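Local coordinates for protein LY49A (Mus musculus, PDB 1QO3) that uses its C-type lectin-like domain, the part in this chain, in a natural killer cell receptor for H-2d alleles that inhibits killing and so prevents cell lysis, at residues K80-A84 with T97-I102. The protein carries 1 engineered substitution. Numbering follows the deposited sequence.
Sequences KKDWA and TRKYNI. Unlike the reference sequence in segment 97-102: Arg98 (reference Gly).
In the C-type lectin-like fold, the long loop between strands 82-85 and 107-110 packs back on the strand it leaves, and here Trp83 meets Thr97, Tyr100 and Ile102 to make that closure. The indole lies buried, and Thr97 runs alongside its pyrrole side in the opposite direction, CB reaching Trp83 CD1 at 3.5 Å while CG2 rests 4.0 Å from Trp83 CB. At the benzo end the edge of the Tyr100 ring is turned toward the indole face, an edge-to-face pair with centroids 6.0 Å apart and planes at 60°. Trp83 CZ2 also touches Tyr100 CB at 4.1 Å and, more loosely, Ile102 CG2. Lys99 CG lies over the centre of one Tyr100 face. A polar contact lies beside the indole: with CG trans to the backbone N (chi1 -159°), the Asp82 carboxylate swings toward the loop, where OD1 accepts a weak hydrogen bond from Thr97 OG1 at 3.3 Å and a second weak one from Trp83 N. Trp83 also packs on Leu74 and pairs edge-to-face with Tyr76, both of strand 70-77; Met108 of strand 107-110 and Asn117 of strand 115-118 touch both Trp83 and Tyr100, setting the loop against the sheet.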
loop_
_atom_site.group_PDB
_atom_site.type_symbol
_atom_site.label_atom_id
_atom_site.label_comp_id
_atom_site.label_asym_id
_atom_site.label_seq_id
_atom_site.Cartn_x
_atom_site.Cartn_y
_atom_site.Cartn_z
ATOM N N LYS C 80 -21.555 -5.893 -40.930
ATOM C CA LYS C 80 -21.982 -4.669 -40.254
ATOM C C LYS C 80 -20.694 -3.895 -40.058
ATOM O O LYS C 80 -20.690 -2.738 -39.637
ATOM C CB LYS C 80 -22.609 -4.962 -38.887
ATOM C CG LYS C 80 -24.027 -5.506 -38.930
ATOM C CD LYS C 80 -24.635 -5.544 -37.535
ATOM C CE LYS C 80 -26.077 -6.020 -37.560
ATOM N NZ LYS C 80 -26.729 -5.869 -36.225
ATOM N N LYS C 81 -19.596 -4.573 -40.382
ATOM C CA LYS C 81 -18.256 -4.029 -40.263
ATOM C C LYS C 81 -18.060 -3.183 -39.019
ATOM O O LYS C 81 -17.744 -1.994 -39.097
ATOM C CB LYS C 81 -17.889 -3.238 -41.523
ATOM C CG LYS C 81 -17.631 -4.141 -42.727
ATOM C CD LYS C 81 -16.924 -3.411 -43.856
ATOM C CE LYS C 81 -16.580 -4.372 -44.990
ATOM N NZ LYS C 81 -15.918 -3.697 -46.145
ATOM N N ASP C 82 -18.258 -3.816 -37.866
ATOM C CA ASP C 82 -18.081 -3.148 -36.582
ATOM C C ASP C 82 -18.251 -4.114 -35.413
ATOM O O ASP C 82 -18.754 -5.229 -35.579
ATOM C CB ASP C 82 -19.073 -1.993 -36.434
ATOM C CG ASP C 82 -18.623 -0.979 -35.401
ATOM O OD1 ASP C 82 -17.444 -1.035 -34.985
ATOM O OD2 ASP C 82 -19.443 -0.121 -35.014
ATOM N N TRP C 83 -17.822 -3.677 -34.232
ATOM C CA TRP C 83 -17.926 -4.488 -33.025
ATOM C C TRP C 83 -19.248 -4.240 -32.310
ATOM O O TRP C 83 -19.795 -3.140 -32.352
ATOM C CB TRP C 83 -16.768 -4.182 -32.073
ATOM C CG TRP C 83 -15.417 -4.501 -32.642
ATOM C CD1 TRP C 83 -14.722 -3.773 -33.567
ATOM C CD2 TRP C 83 -14.599 -5.634 -32.325
ATOM N NE1 TRP C 83 -13.523 -4.382 -33.844
ATOM C CE2 TRP C 83 -13.420 -5.526 -33.096
ATOM C CE3 TRP C 83 -14.747 -6.730 -31.463
ATOM C CZ2 TRP C 83 -12.391 -6.472 -33.031
ATOM C CZ3 TRP C 83 -13.721 -7.672 -31.399
ATOM C CH2 TRP C 83 -12.558 -7.533 -32.181
ATOM N N ALA C 84 -19.761 -5.274 -31.656
ATOM C CA ALA C 84 -21.020 -5.155 -30.932
ATOM C C ALA C 84 -20.967 -5.997 -29.670
ATOM O O ALA C 84 -20.307 -7.045 -29.638
ATOM C CB ALA C 84 -22.173 -5.613 -31.812
ATOM N N THR C 97 -13.215 1.030 -30.960
ATOM C CA THR C 97 -13.272 -0.226 -31.695
ATOM C C THR C 97 -12.781 -0.062 -33.126
ATOM O O THR C 97 -13.447 -0.490 -34.062
ATOM C CB THR C 97 -14.710 -0.797 -31.743
ATOM O OG1 THR C 97 -15.553 0.076 -32.506
ATOM C CG2 THR C 97 -15.274 -0.937 -30.342
ATOM N N ARG C 98 -11.624 0.567 -33.295
ATOM C CA ARG C 98 -11.054 0.762 -34.622
ATOM C C ARG C 98 -9.559 0.702 -34.511
ATOM O O ARG C 98 -8.839 0.740 -35.503
ATOM C CB ARG C 98 -11.456 2.110 -35.195
ATOM C CG ARG C 98 -12.927 2.256 -35.398
ATOM C CD ARG C 98 -13.198 3.485 -36.212
ATOM N NE ARG C 98 -14.539 3.977 -35.963
ATOM C CZ ARG C 98 -14.981 5.154 -36.383
ATOM N NH1 ARG C 98 -14.182 5.957 -37.081
ATOM N NH2 ARG C 98 -16.215 5.542 -36.087
ATOM N N LYS C 99 -9.097 0.625 -33.276
ATOM C CA LYS C 99 -7.681 0.544 -33.020
ATOM C C LYS C 99 -7.327 -0.937 -32.960
ATOM O O LYS C 99 -6.208 -1.300 -32.608
ATOM C CB LYS C 99 -7.349 1.209 -31.693
ATOM C CG LYS C 99 -7.981 0.511 -30.516
ATOM C CD LYS C 99 -7.434 1.042 -29.216
ATOM C CE LYS C 99 -7.051 -0.099 -28.297
ATOM N NZ LYS C 99 -6.612 0.425 -26.982
ATOM N N TYR C 100 -8.298 -1.786 -33.295
ATOM C CA TYR C 100 -8.105 -3.238 -33.296
ATOM C C TYR C 100 -8.098 -3.739 -34.742
ATOM O O TYR C 100 -9.004 -3.427 -35.512
ATOM C CB TYR C 100 -9.240 -3.931 -32.517
ATOM C CG TYR C 100 -9.319 -3.568 -31.047
ATOM C CD1 TYR C 100 -8.282 -3.903 -30.174
ATOM C CD2 TYR C 100 -10.418 -2.875 -30.532
ATOM C CE1 TYR C 100 -8.330 -3.557 -28.831
ATOM C CE2 TYR C 100 -10.477 -2.522 -29.181
ATOM C CZ TYR C 100 -9.425 -2.865 -28.339
ATOM O OH TYR C 100 -9.448 -2.503 -27.013
ATOM N N ASN C 101 -7.078 -4.505 -35.117
ATOM C CA ASN C 101 -7.004 -5.033 -36.477
ATOM C C ASN C 101 -7.669 -6.406 -36.523
ATOM O O ASN C 101 -7.154 -7.375 -35.955
ATOM C CB ASN C 101 -5.547 -5.160 -36.931
ATOM C CG ASN C 101 -5.424 -5.436 -38.426
ATOM O OD1 ASN C 101 -6.362 -5.926 -39.060
ATOM N ND2 ASN C 101 -4.258 -5.131 -38.993
ATOM N N ILE C 102 -8.804 -6.494 -37.207
ATOM C CA ILE C 102 -9.530 -7.753 -37.301
ATOM C C ILE C 102 -8.728 -8.897 -37.921
ATOM O O ILE C 102 -9.141 -10.054 -37.846
ATOM C CB ILE C 102 -10.837 -7.585 -38.093
ATOM C CG1 ILE C 102 -10.532 -7.097 -39.510
ATOM C CG2 ILE C 102 -11.748 -6.597 -37.375
ATOM C CD1 ILE C 102 -11.769 -6.947 -40.383
#